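Local atomic coordinates of ribokinase (Staphylococcus aureus, PDB entry 3RY7), a protein that catalyses the magnesium-dependent transfer of a phosphate from ATP to O-5 of D-ribose, giving ribose 5-phosphate for nucleotide synthesis and the pentose phosphate pathway. Residues A97-T100 with Q106-I109; V68-L73 with I86-E91; A139-P144 with K170-E175; N45-T50 with A79-S84; A51-D56 with I257-S262. All coordinates share one frame; numbering follows the deposited sequence.

In the fold
The five contacts show how chemistry follows place in a ribokinase fold. Contacts 4 and 5 are buried, about 9 Å apart between centres, share helix 42-52 and touch the second subunit. Neither has a hydrogen bond across its segments; contact 4 is apolar, while contact 5 packs methionine and alanine on alanine and serine. Contacts 2 and 3 reach the large mixed sheet. Contact 2 lies at the surface, where leucine and isoleucine meet beside two opposite charges too far apart for a salt bridge, whereas the partly buried contact 3 adds a lysine and two waters to a leucine pair. The partly buried contact 1 belongs to the separate four-stranded sheet, and it alone is built on backbone hydrogen bonds between strands.

Contact 1 of 5, residues A97-T100 with Q106-I109; sequences AFIT and QNTI
Ile99 and Ile109 lie flank to flank, with their side chains running in the same direction, in a beta hairpin formed by strands 95-101 and 107-112 of the small four-stranded sheet, the lid of the ribokinase fold. They are a non-hydrogen-bonded antiparallel pair, and the apolar contact is tight, with Ile99 CG1 3.4 Å from Ile109 CG1. In both residues CG1 is anti to the carbonyl carbon (chi1 -58°), which sets these branches alongside each other. Ala97 CB extends the patch to Ile109 CG2 at 4.2 Å, and the amide of Asn107 rests its CG 3.9 Å from the CG2 methyl of Ile99.

Backbone bonds come in the next pair. Thr100 N gives to Thr108 O at 2.9 Å and Thr108 N to Thr100 O at 3.1 Å. Thr100 O has another polar partner, the hydroxyl of Tyr22. Weaker CA-H...O contacts, Ile99 CA to Thr108 O and Ile109 CA to Phe98 O, fill in between.

On the threonine face one water ties the strands together, donating to Thr108 O at 2.7 Å and to Phe98 O at 2.8 Å, and bonding to Thr100 OG1.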
# COMPACT_ATOMS: atom_id res chain seq x y z
N ALA A 97 -0.62 -14.73 15.26
CA ALA A 97 0.61 -14.02 15.56
C ALA A 97 0.28 -12.65 16.16
O ALA A 97 -0.62 -11.94 15.69
CB ALA A 97 1.48 -13.88 14.31
N PHE A 98 1.03 -12.29 17.18
CA PHE A 98 0.85 -11.01 17.85
C PHE A 98 2.09 -10.17 17.61
O PHE A 98 3.18 -10.46 18.13
CB PHE A 98 0.57 -11.26 19.33
CG PHE A 98 -0.49 -12.32 19.55
CD1 PHE A 98 -0.14 -13.64 19.82
CD2 PHE A 98 -1.85 -12.00 19.45
CE1 PHE A 98 -1.11 -14.62 20.02
CE2 PHE A 98 -2.84 -12.98 19.64
CZ PHE A 98 -2.46 -14.29 19.93
N ILE A 99 1.91 -9.14 16.79
CA ILE A 99 3.01 -8.35 16.25
C ILE A 99 2.93 -6.88 16.68
O ILE A 99 1.96 -6.18 16.36
CB ILE A 99 2.98 -8.42 14.71
CG1 ILE A 99 3.09 -9.88 14.26
CG2 ILE A 99 4.10 -7.59 14.12
CD1 ILE A 99 2.73 -10.12 12.81
N THR A 100 3.93 -6.41 17.43
CA THR A 100 3.99 -5.01 17.82
C THR A 100 4.99 -4.26 16.93
O THR A 100 6.18 -4.57 16.95
CB THR A 100 4.40 -4.86 19.29
OG1 THR A 100 3.62 -5.74 20.10
CG2 THR A 100 4.19 -3.42 19.76
N GLN A 106 10.16 -1.71 13.18
CA GLN A 106 10.61 -2.96 13.77
C GLN A 106 9.38 -3.81 14.08
O GLN A 106 8.40 -3.32 14.65
CB GLN A 106 11.39 -2.74 15.06
CG GLN A 106 12.54 -1.73 14.97
CD GLN A 106 13.51 -1.92 16.13
OE1 GLN A 106 13.73 -3.04 16.57
NE2 GLN A 106 14.09 -0.83 16.61
N ASN A 107 9.42 -5.08 13.70
CA ASN A 107 8.38 -6.02 14.09
C ASN A 107 8.90 -6.85 15.26
O ASN A 107 9.99 -7.39 15.19
CB ASN A 107 8.01 -6.93 12.92
CG ASN A 107 7.03 -6.27 11.96
OD1 ASN A 107 6.60 -5.14 12.17
ND2 ASN A 107 6.68 -6.98 10.90
N THR A 108 8.14 -6.90 16.34
CA THR A 108 8.38 -7.88 17.39
C THR A 108 7.21 -8.85 17.38
O THR A 108 6.07 -8.43 17.56
CB THR A 108 8.46 -7.23 18.75
OG1 THR A 108 9.64 -6.43 18.81
CG2 THR A 108 8.51 -8.28 19.83
N ILE A 109 7.49 -10.13 17.16
CA ILE A 109 6.43 -11.11 16.91
C ILE A 109 6.39 -12.29 17.88
O ILE A 109 7.42 -12.88 18.20
CB ILE A 109 6.50 -11.67 15.48
CG1 ILE A 109 6.40 -10.53 14.47
CG2 ILE A 109 5.39 -12.68 15.26
CD1 ILE A 109 7.69 -10.17 13.82
O HOH W 1 4.40 -8.47 19.74

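Contact 2 of 5, residues V68-L73 with I86-E91; sequences VADFIL and IIKTAE
Leu73 and Ile86 meet by single methyl groups across a beta-alpha-beta unit, in which strand 56-64 leads through helix 70-78 to the edge strand 87-89 of the large sheet. The touching branches are Leu73 CD2 and Ile86 CD1, 3.8 Å apart, at the ends of side chains that run at a slant to one another. In Leu73 the other methyl, CD1, stands anti to CA (chi2 179°), which turns CD2 toward the isoleucine and carries CD1 on toward Lys88. Ile86 is fully outstretched along its longer branch, with CD1 opposite CA about the CB-CG1 bond (chi2 177°), and so reaches the helix. Both residues also rest on strand 56-64, Leu73 on Ile63 and Ile86 on Thr61, so the pair lies between the helix and the sheet it packs against.

Next to this apolar pair the chemistry turns polar. The side chain of Lys88 is extended along its whole length beyond CB and brings NZ to 4.3 Å from Leu73 CD1. Its charge faces that of Asp70, but Asp70 OD1 and Lys88 NZ are 4.4 Å apart, beyond a salt bridge, so any attraction is probably diffuse. Asp70 opens the helix directly after its N-cap, Ala69, where the helix N-terminus would probably favour a negative carboxylate. Residues 89-91 form an ST turn: Thr89 OG1 accepts from Glu91 N at 3.0 Å, with an angle of 157° at the hydrogen.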
# COMPACT_ATOMS: atom_id res chain seq x y z
N VAL A 68 -12.22 -17.17 13.20
CA VAL A 68 -11.41 -15.96 13.14
C VAL A 68 -10.66 -15.80 11.81
O VAL A 68 -10.24 -14.70 11.47
CB VAL A 68 -10.43 -15.82 14.32
CG1 VAL A 68 -11.18 -15.57 15.62
CG2 VAL A 68 -9.55 -17.04 14.45
N ALA A 69 -10.50 -16.88 11.06
CA ALA A 69 -9.83 -16.79 9.76
C ALA A 69 -10.80 -16.88 8.59
O ALA A 69 -10.38 -17.10 7.46
CB ALA A 69 -8.77 -17.87 9.64
N ASP A 70 -12.09 -16.73 8.86
CA ASP A 70 -13.09 -16.81 7.80
C ASP A 70 -12.81 -15.78 6.71
O ASP A 70 -13.13 -16.01 5.54
CB ASP A 70 -14.51 -16.63 8.35
CG ASP A 70 -15.04 -17.88 9.06
OD1 ASP A 70 -14.34 -18.92 9.10
OD2 ASP A 70 -16.18 -17.82 9.56
N PHE A 71 -12.22 -14.64 7.07
CA PHE A 71 -11.96 -13.64 6.04
C PHE A 71 -10.82 -14.10 5.15
O PHE A 71 -10.81 -13.80 3.95
CB PHE A 71 -11.69 -12.26 6.64
CG PHE A 71 -10.37 -12.13 7.34
CD1 PHE A 71 -10.25 -12.47 8.68
CD2 PHE A 71 -9.26 -11.64 6.67
CE1 PHE A 71 -9.04 -12.34 9.34
CE2 PHE A 71 -8.05 -11.51 7.32
CZ PHE A 71 -7.94 -11.86 8.66
N ILE A 72 -9.89 -14.84 5.73
CA ILE A 72 -8.81 -15.43 4.95
C ILE A 72 -9.35 -16.47 3.98
O ILE A 72 -8.96 -16.49 2.83
CB ILE A 72 -7.75 -16.09 5.87
CG1 ILE A 72 -7.30 -15.10 6.95
CG2 ILE A 72 -6.57 -16.59 5.03
CD1 ILE A 72 -6.31 -15.70 7.98
N LEU A 73 -10.27 -17.31 4.43
CA LEU A 73 -10.85 -18.32 3.55
C LEU A 73 -11.48 -17.66 2.33
O LEU A 73 -11.41 -18.19 1.22
CB LEU A 73 -11.88 -19.16 4.30
CG LEU A 73 -11.38 -19.89 5.56
CD1 LEU A 73 -12.50 -20.68 6.24
CD2 LEU A 73 -10.21 -20.79 5.23
N ILE A 86 -9.11 -28.13 3.52
CA ILE A 86 -8.90 -27.38 4.76
C ILE A 86 -9.66 -28.02 5.92
O ILE A 86 -10.83 -28.37 5.81
CB ILE A 86 -9.34 -25.92 4.62
CG1 ILE A 86 -8.46 -25.21 3.59
CG2 ILE A 86 -9.28 -25.21 5.98
CD1 ILE A 86 -8.88 -23.78 3.34
N ILE A 87 -8.96 -28.17 7.04
CA ILE A 87 -9.48 -28.85 8.21
C ILE A 87 -9.84 -27.85 9.31
O ILE A 87 -9.11 -26.89 9.53
CB ILE A 87 -8.40 -29.80 8.78
CG1 ILE A 87 -7.99 -30.81 7.72
CG2 ILE A 87 -8.90 -30.51 10.04
CD1 ILE A 87 -6.49 -30.97 7.63
N LYS A 88 -10.97 -28.06 9.98
CA LYS A 88 -11.35 -27.24 11.14
C LYS A 88 -11.43 -28.10 12.37
O LYS A 88 -11.98 -29.20 12.32
CB LYS A 88 -12.69 -26.54 10.94
CG LYS A 88 -12.73 -25.63 9.73
CD LYS A 88 -13.96 -24.72 9.75
CE LYS A 88 -14.17 -24.03 8.40
NZ LYS A 88 -15.35 -23.10 8.41
N THR A 89 -10.87 -27.62 13.46
CA THR A 89 -10.83 -28.39 14.68
C THR A 89 -11.23 -27.53 15.87
O THR A 89 -10.95 -26.32 15.90
CB THR A 89 -9.44 -28.94 14.95
OG1 THR A 89 -9.49 -29.74 16.13
CG2 THR A 89 -8.42 -27.81 15.16
N ALA A 90 -11.89 -28.16 16.84
CA ALA A 90 -12.29 -27.50 18.08
C ALA A 90 -11.23 -27.77 19.14
O ALA A 90 -11.29 -27.25 20.23
CB ALA A 90 -13.63 -28.02 18.56
N GLU A 91 -10.24 -28.57 18.77
CA GLU A 91 -9.12 -28.90 19.64
C GLU A 91 -8.28 -27.68 20.04
O GLU A 91 -7.65 -27.65 21.10
CB GLU A 91 -8.23 -29.93 18.95
CG GLU A 91 -6.89 -30.22 19.66
CD GLU A 91 -6.12 -31.39 19.03
OE1 GLU A 91 -5.07 -31.80 19.59
OE2 GLU A 91 -6.57 -31.90 17.97

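Contact 3 of 5, residues A139-P144 with K170-E175; sequences AQLEVP and KALPNE
Leu141 lays its CD1 methyl against the aliphatic chain of Lys170, coming within 3.4 Å of Lys170 CG, closer than two carbons usually pack. The two side chains run antiparallel alongside one another, so the lysine's tip arrives near the leucine's own backbone. Two torsions bring this about: Lys170 CG sits between its backbone N and carbonyl carbon (chi1 53°), and the chain bends at chi3 (83°). The ammonium group then gives a hydrogen bond to Leu141 O, with NZ 3.1 Å away and in the plane of the carbonyl. Leu172 completes the apolar part from the same loop, its CD2 lying 3.8 Å from Leu141 CD1, and both leucines rest on Leu164 of the neighbouring strand 161-165.

A water elaborates the polar end, accepting from Lys170 NZ at 3.0 Å and donating to Val143 O at 2.8 Å; a second water is modelled doubtfully close to NZ. The lysine thus holds Leu141 O directly and Val143 O through a water; these carbonyls flank the probable ribose-binding Glu142. Its ammonium would probably polarise the Leu141 carbonyl, while its aliphatic part packs on the leucine; together they probably help position the loop carrying Glu142.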
# COMPACT_ATOMS: atom_id res chain seq x y z
N ALA A 139 5.99 -27.40 1.89
CA ALA A 139 5.67 -27.31 3.31
C ALA A 139 6.59 -26.31 4.00
O ALA A 139 7.66 -26.02 3.50
CB ALA A 139 5.80 -28.67 3.98
N GLN A 140 6.16 -25.81 5.15
CA GLN A 140 6.98 -25.04 6.06
C GLN A 140 6.85 -25.60 7.45
O GLN A 140 6.08 -26.48 7.69
CB GLN A 140 6.58 -23.56 6.06
CG GLN A 140 6.17 -23.03 4.76
CD GLN A 140 4.80 -23.42 4.41
OE1 GLN A 140 3.97 -23.58 5.24
NE2 GLN A 140 4.58 -23.62 3.17
N LEU A 141 7.62 -25.07 8.37
CA LEU A 141 7.65 -25.65 9.71
C LEU A 141 6.69 -24.99 10.72
O LEU A 141 6.91 -25.09 11.92
CB LEU A 141 9.08 -25.66 10.25
CG LEU A 141 10.11 -26.44 9.41
CD1 LEU A 141 11.50 -26.39 10.02
CD2 LEU A 141 9.66 -27.89 9.28
N GLU A 142 5.64 -24.32 10.25
CA GLU A 142 4.58 -23.83 11.16
C GLU A 142 3.48 -24.89 11.31
O GLU A 142 2.39 -24.62 11.82
CB GLU A 142 4.02 -22.48 10.69
CG GLU A 142 5.10 -21.38 10.73
CD GLU A 142 4.56 -19.96 10.50
OE1 GLU A 142 3.54 -19.80 9.79
OE2 GLU A 142 5.18 -19.02 11.04
N VAL A 143 3.81 -26.10 10.88
CA VAL A 143 2.94 -27.26 10.98
C VAL A 143 3.84 -28.42 11.49
O VAL A 143 5.07 -28.33 11.39
CB VAL A 143 2.31 -27.50 9.58
CG1 VAL A 143 2.57 -28.87 9.07
CG2 VAL A 143 0.82 -27.12 9.54
N PRO A 144 3.25 -29.47 12.08
CA PRO A 144 4.16 -30.41 12.76
C PRO A 144 4.94 -31.30 11.79
O PRO A 144 4.45 -31.68 10.73
CB PRO A 144 3.22 -31.25 13.64
CG PRO A 144 1.92 -30.47 13.70
CD PRO A 144 1.83 -29.75 12.39
N LYS A 170 14.43 -25.05 12.82
CA LYS A 170 14.42 -26.06 13.86
C LYS A 170 15.11 -27.33 13.36
O LYS A 170 15.29 -27.51 12.15
CB LYS A 170 13.01 -26.33 14.40
CG LYS A 170 11.96 -26.65 13.35
CD LYS A 170 10.58 -26.89 13.98
CE LYS A 170 9.84 -25.58 14.25
NZ LYS A 170 8.38 -25.81 14.57
N ALA A 171 15.52 -28.19 14.28
CA ALA A 171 16.21 -29.42 13.92
C ALA A 171 15.23 -30.38 13.24
O ALA A 171 14.08 -30.51 13.66
CB ALA A 171 16.82 -30.06 15.15
N LEU A 172 15.70 -31.05 12.19
CA LEU A 172 14.88 -32.02 11.47
C LEU A 172 15.43 -33.43 11.66
O LEU A 172 16.64 -33.62 11.73
CB LEU A 172 14.84 -31.66 9.99
CG LEU A 172 14.61 -30.18 9.66
CD1 LEU A 172 14.64 -29.98 8.16
CD2 LEU A 172 13.28 -29.69 10.24
N PRO A 173 14.54 -34.43 11.75
CA PRO A 173 14.97 -35.83 11.80
C PRO A 173 15.27 -36.36 10.40
O PRO A 173 14.74 -35.85 9.40
CB PRO A 173 13.74 -36.55 12.37
CG PRO A 173 12.58 -35.73 11.88
CD PRO A 173 13.07 -34.30 11.88
N ASN A 174 16.10 -37.40 10.33
CA ASN A 174 16.50 -37.98 9.05
C ASN A 174 15.29 -38.49 8.29
O ASN A 174 15.24 -38.42 7.06
CB ASN A 174 17.50 -39.12 9.27
CG ASN A 174 18.78 -38.65 9.93
OD1 ASN A 174 19.12 -37.46 9.86
ND2 ASN A 174 19.48 -39.57 10.60
N GLU A 175 14.30 -38.98 9.04
CA GLU A 175 13.06 -39.45 8.46
C GLU A 175 12.44 -38.39 7.53
O GLU A 175 11.76 -38.72 6.55
CB GLU A 175 12.09 -39.85 9.57
CG GLU A 175 10.84 -40.59 9.10
CD GLU A 175 9.95 -41.01 10.28
OE1 GLU A 175 8.71 -40.86 10.18
OE2 GLU A 175 10.51 -41.48 11.31
O HOH W 2 6.88 -23.80 14.81
O HOH W 3 7.38 -28.02 12.85

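Contact 4 of 5, residues N45-T50 with A79-S84; sequences NQAIAT and AHIDTS
Asp82 OD2 is gripped by two donors from one residue, Ser84 OG at 2.6 Å and Ser84 N at 2.9 Å. The hydroxyl meets the syn lone pair of OD2, while the backbone N-H, 37° out of the carboxylate plane, completes an Asx turn. The turn lies in the loop that follows helix 70-78, and Ile81, just before it, makes the contact with helix 42-52.

Ile81 touches the helix with its outermost methyl. CG1 lies anti to the carbonyl carbon (chi1 -65°), and CD1 reaches the helix backbone at Ala47, 3.8 Å from Ala47 O. The same methyl is 4.1 Å from Ile48 CG1 and 4.3 Å from Ala47 CB, so it settles between two successive residues of one turn. The side chains of Ile48 and Ile81 cross at nearly a right angle, meeting at this one point. Phe76 of helix 70-78 packs on both isoleucines, and Phe59 of strand 56-64 on Ala47 and Ile81.

The same helix also carries polar side chains: Asn45 and Gln46 bond to the carboxylate of Asp254, the probable catalytic base, and Asn45 also to Gln292 of the second subunit. The arrangement is that of the alpha/beta core of the ribokinase (pfkB) fold, an apolar flank seating a helix whose first turn belongs to the probable ribose site.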
# COMPACT_ATOMS: atom_id res chain seq x y z
N ASN A 45 0.47 -17.50 3.10
CA ASN A 45 1.24 -16.59 2.26
C ASN A 45 1.71 -17.29 1.00
O ASN A 45 1.53 -16.79 -0.11
CB ASN A 45 2.47 -16.06 3.01
CG ASN A 45 2.12 -15.06 4.12
OD1 ASN A 45 0.97 -14.63 4.27
ND2 ASN A 45 3.12 -14.70 4.91
N GLN A 46 2.31 -18.47 1.17
CA GLN A 46 2.90 -19.16 0.03
C GLN A 46 1.81 -19.67 -0.90
O GLN A 46 1.97 -19.65 -2.11
CB GLN A 46 3.84 -20.29 0.49
CG GLN A 46 5.11 -19.74 1.18
CD GLN A 46 6.05 -20.82 1.69
OE1 GLN A 46 5.92 -21.98 1.30
NE2 GLN A 46 7.00 -20.44 2.54
N ALA A 47 0.69 -20.09 -0.32
CA ALA A 47 -0.45 -20.57 -1.10
C ALA A 47 -1.04 -19.46 -1.97
O ALA A 47 -1.31 -19.66 -3.15
CB ALA A 47 -1.51 -21.15 -0.17
N ILE A 48 -1.25 -18.28 -1.38
CA ILE A 48 -1.78 -17.15 -2.12
C ILE A 48 -0.79 -16.68 -3.19
O ILE A 48 -1.19 -16.33 -4.29
CB ILE A 48 -2.12 -15.97 -1.17
CG1 ILE A 48 -3.40 -16.27 -0.39
CG2 ILE A 48 -2.25 -14.66 -1.97
CD1 ILE A 48 -3.56 -15.44 0.88
N ALA A 49 0.51 -16.70 -2.88
CA ALA A 49 1.52 -16.37 -3.88
C ALA A 49 1.49 -17.33 -5.07
O ALA A 49 1.35 -16.89 -6.21
CB ALA A 49 2.92 -16.32 -3.25
N THR A 50 1.60 -18.64 -4.81
CA THR A 50 1.62 -19.58 -5.93
C THR A 50 0.33 -19.45 -6.74
O THR A 50 0.36 -19.52 -7.97
CB THR A 50 1.83 -21.07 -5.51
OG1 THR A 50 0.58 -21.62 -5.06
CG2 THR A 50 2.83 -21.18 -4.41
N ALA A 79 -8.74 -16.18 -4.80
CA ALA A 79 -7.52 -16.55 -5.51
C ALA A 79 -7.66 -17.87 -6.26
O ALA A 79 -6.75 -18.32 -6.93
CB ALA A 79 -6.34 -16.58 -4.56
N HIS A 80 -8.83 -18.50 -6.13
CA HIS A 80 -9.10 -19.78 -6.77
C HIS A 80 -8.26 -20.94 -6.21
O HIS A 80 -7.94 -21.91 -6.91
CB HIS A 80 -9.00 -19.68 -8.30
CG HIS A 80 -10.07 -18.83 -8.90
ND1 HIS A 80 -9.85 -17.54 -9.33
CD2 HIS A 80 -11.39 -19.06 -9.10
CE1 HIS A 80 -10.97 -17.02 -9.79
NE2 HIS A 80 -11.93 -17.93 -9.66
N ILE A 81 -7.91 -20.83 -4.94
CA ILE A 81 -7.26 -21.92 -4.25
C ILE A 81 -8.31 -22.96 -3.89
O ILE A 81 -9.35 -22.62 -3.33
CB ILE A 81 -6.59 -21.43 -2.98
CG1 ILE A 81 -5.45 -20.47 -3.33
CG2 ILE A 81 -6.09 -22.62 -2.17
CD1 ILE A 81 -5.00 -19.56 -2.19
N ASP A 82 -8.05 -24.22 -4.22
CA ASP A 82 -8.99 -25.28 -3.89
C ASP A 82 -8.95 -25.49 -2.37
O ASP A 82 -7.90 -25.80 -1.81
CB ASP A 82 -8.67 -26.57 -4.66
CG ASP A 82 -9.58 -27.74 -4.27
OD1 ASP A 82 -9.40 -28.85 -4.82
OD2 ASP A 82 -10.47 -27.57 -3.43
N THR A 83 -10.08 -25.28 -1.72
CA THR A 83 -10.14 -25.31 -0.26
C THR A 83 -10.78 -26.59 0.29
O THR A 83 -11.05 -26.69 1.49
CB THR A 83 -10.89 -24.09 0.28
OG1 THR A 83 -12.10 -23.90 -0.48
CG2 THR A 83 -10.03 -22.83 0.13
N SER A 84 -10.99 -27.57 -0.59
CA SER A 84 -11.62 -28.85 -0.25
C SER A 84 -10.98 -29.59 0.91
O SER A 84 -11.62 -30.42 1.57
CB SER A 84 -11.57 -29.80 -1.45
OG SER A 84 -12.26 -29.26 -2.54

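Contact 5 of 5, residues A51-D56 with I257-S262; sequences ARMQAD and IGAFVS
Met53, directly after helix 42-52, lies along helix 252-263 in the alpha/beta core of the kinase. Its CB meets Ser262, 3.4 Å from OG and 3.5 Å from Ser262 CB. CG follows at 3.6 Å from Ser262 OG and approaches the backbone at Ala259 CA, 3.9 Å away. Beyond it the chain bends at chi2 (-35°), and the methyl CE, at the tip, comes to rest 4.0 Å from Ala259 CB. The methionine thus spans one turn of the partner helix, from Ser262 back to Ala259. Ala281 of helix 271-283 packs on both Met53 and Ala259, and Val301 of the second subunit adds its own contact to Met53.

A Schellman motif closes helix 42-52, Gln54 taking the positive phi of 71°. That reversal brings Ala55 round to face the same partner helix, next to Ser262 and against Val5 of strand 4-8. Carbons of both Met53 and Ala55 therefore touch the serine. Its OG stands between its own backbone N and carbonyl carbon (chi1 71°), turned back toward Ala259 O; the hydrogen bond there is modelled so short that its length is doubtful. On the alanine side, Ser262 CB lies 4.2 Å from Ala55 CB.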
# COMPACT_ATOMS: atom_id res chain seq x y z
N ALA A 51 -0.79 -19.26 -6.05
CA ALA A 51 -2.09 -19.15 -6.72
C ALA A 51 -2.24 -17.85 -7.54
O ALA A 51 -2.83 -17.85 -8.62
CB ALA A 51 -3.22 -19.29 -5.71
N ARG A 52 -1.69 -16.76 -7.03
CA ARG A 52 -1.72 -15.50 -7.78
C ARG A 52 -0.76 -15.57 -8.96
O ARG A 52 -0.91 -14.82 -9.93
CB ARG A 52 -1.45 -14.28 -6.90
CG ARG A 52 -2.72 -13.78 -6.21
CD ARG A 52 -2.48 -12.65 -5.21
NE ARG A 52 -3.67 -12.48 -4.37
CZ ARG A 52 -3.69 -11.84 -3.21
NH1 ARG A 52 -2.59 -11.26 -2.73
NH2 ARG A 52 -4.83 -11.77 -2.52
N MET A 53 0.21 -16.48 -8.90
CA MET A 53 1.08 -16.75 -10.04
C MET A 53 0.40 -17.72 -11.00
O MET A 53 1.01 -18.16 -11.96
CB MET A 53 2.40 -17.34 -9.57
CG MET A 53 3.31 -16.33 -8.90
SD MET A 53 3.08 -14.75 -9.72
CE MET A 53 4.40 -13.80 -9.01
N GLN A 54 -0.85 -18.05 -10.72
CA GLN A 54 -1.68 -18.90 -11.58
C GLN A 54 -1.29 -20.39 -11.64
O GLN A 54 -1.69 -21.11 -12.57
CB GLN A 54 -1.80 -18.28 -12.97
CG GLN A 54 -2.28 -16.84 -12.90
CD GLN A 54 -2.81 -16.33 -14.23
OE1 GLN A 54 -3.24 -17.11 -15.09
NE2 GLN A 54 -2.79 -15.01 -14.40
N ALA A 55 -0.54 -20.85 -10.66
CA ALA A 55 -0.36 -22.28 -10.46
C ALA A 55 -1.70 -22.86 -10.01
O ALA A 55 -2.49 -22.18 -9.36
CB ALA A 55 0.73 -22.55 -9.43
N ASP A 56 -1.97 -24.10 -10.40
CA ASP A 56 -3.13 -24.85 -9.94
C ASP A 56 -2.92 -25.16 -8.46
O ASP A 56 -2.20 -26.12 -8.13
CB ASP A 56 -3.21 -26.17 -10.71
CG ASP A 56 -4.45 -26.30 -11.55
OD1 ASP A 56 -5.31 -27.14 -11.20
OD2 ASP A 56 -4.56 -25.58 -12.57
N ILE A 257 9.13 -18.03 -2.56
CA ILE A 257 8.91 -19.48 -2.64
C ILE A 257 7.70 -19.83 -3.49
O ILE A 257 7.75 -20.75 -4.31
CB ILE A 257 8.77 -20.10 -1.24
CG1 ILE A 257 10.14 -20.13 -0.58
CG2 ILE A 257 8.20 -21.49 -1.34
CD1 ILE A 257 10.09 -19.98 0.89
N GLY A 258 6.63 -19.07 -3.34
CA GLY A 258 5.41 -19.36 -4.06
C GLY A 258 5.64 -19.23 -5.54
O GLY A 258 5.23 -20.08 -6.34
N ALA A 259 6.32 -18.14 -5.90
CA ALA A 259 6.55 -17.81 -7.30
C ALA A 259 7.60 -18.75 -7.91
O ALA A 259 7.44 -19.22 -9.03
CB ALA A 259 6.98 -16.34 -7.43
N PHE A 260 8.66 -19.00 -7.14
CA PHE A 260 9.71 -19.93 -7.54
C PHE A 260 9.08 -21.23 -7.97
O PHE A 260 9.27 -21.67 -9.10
CB PHE A 260 10.69 -20.17 -6.37
CG PHE A 260 11.63 -21.33 -6.58
CD1 PHE A 260 11.51 -22.49 -5.82
CD2 PHE A 260 12.66 -21.26 -7.52
CE1 PHE A 260 12.38 -23.56 -6.00
CE2 PHE A 260 13.53 -22.33 -7.70
CZ PHE A 260 13.40 -23.48 -6.94
N VAL A 261 8.28 -21.81 -7.09
CA VAL A 261 7.61 -23.08 -7.38
C VAL A 261 6.62 -23.00 -8.55
O VAL A 261 6.48 -23.96 -9.32
CB VAL A 261 6.92 -23.65 -6.11
CG1 VAL A 261 6.10 -24.87 -6.46
CG2 VAL A 261 7.97 -23.98 -5.08
N SER A 262 5.94 -21.86 -8.71
CA SER A 262 5.01 -21.68 -9.83
C SER A 262 5.73 -21.77 -11.19
O SER A 262 5.15 -22.18 -12.20
CB SER A 262 4.27 -20.33 -9.72
OG SER A 262 5.14 -19.23 -9.98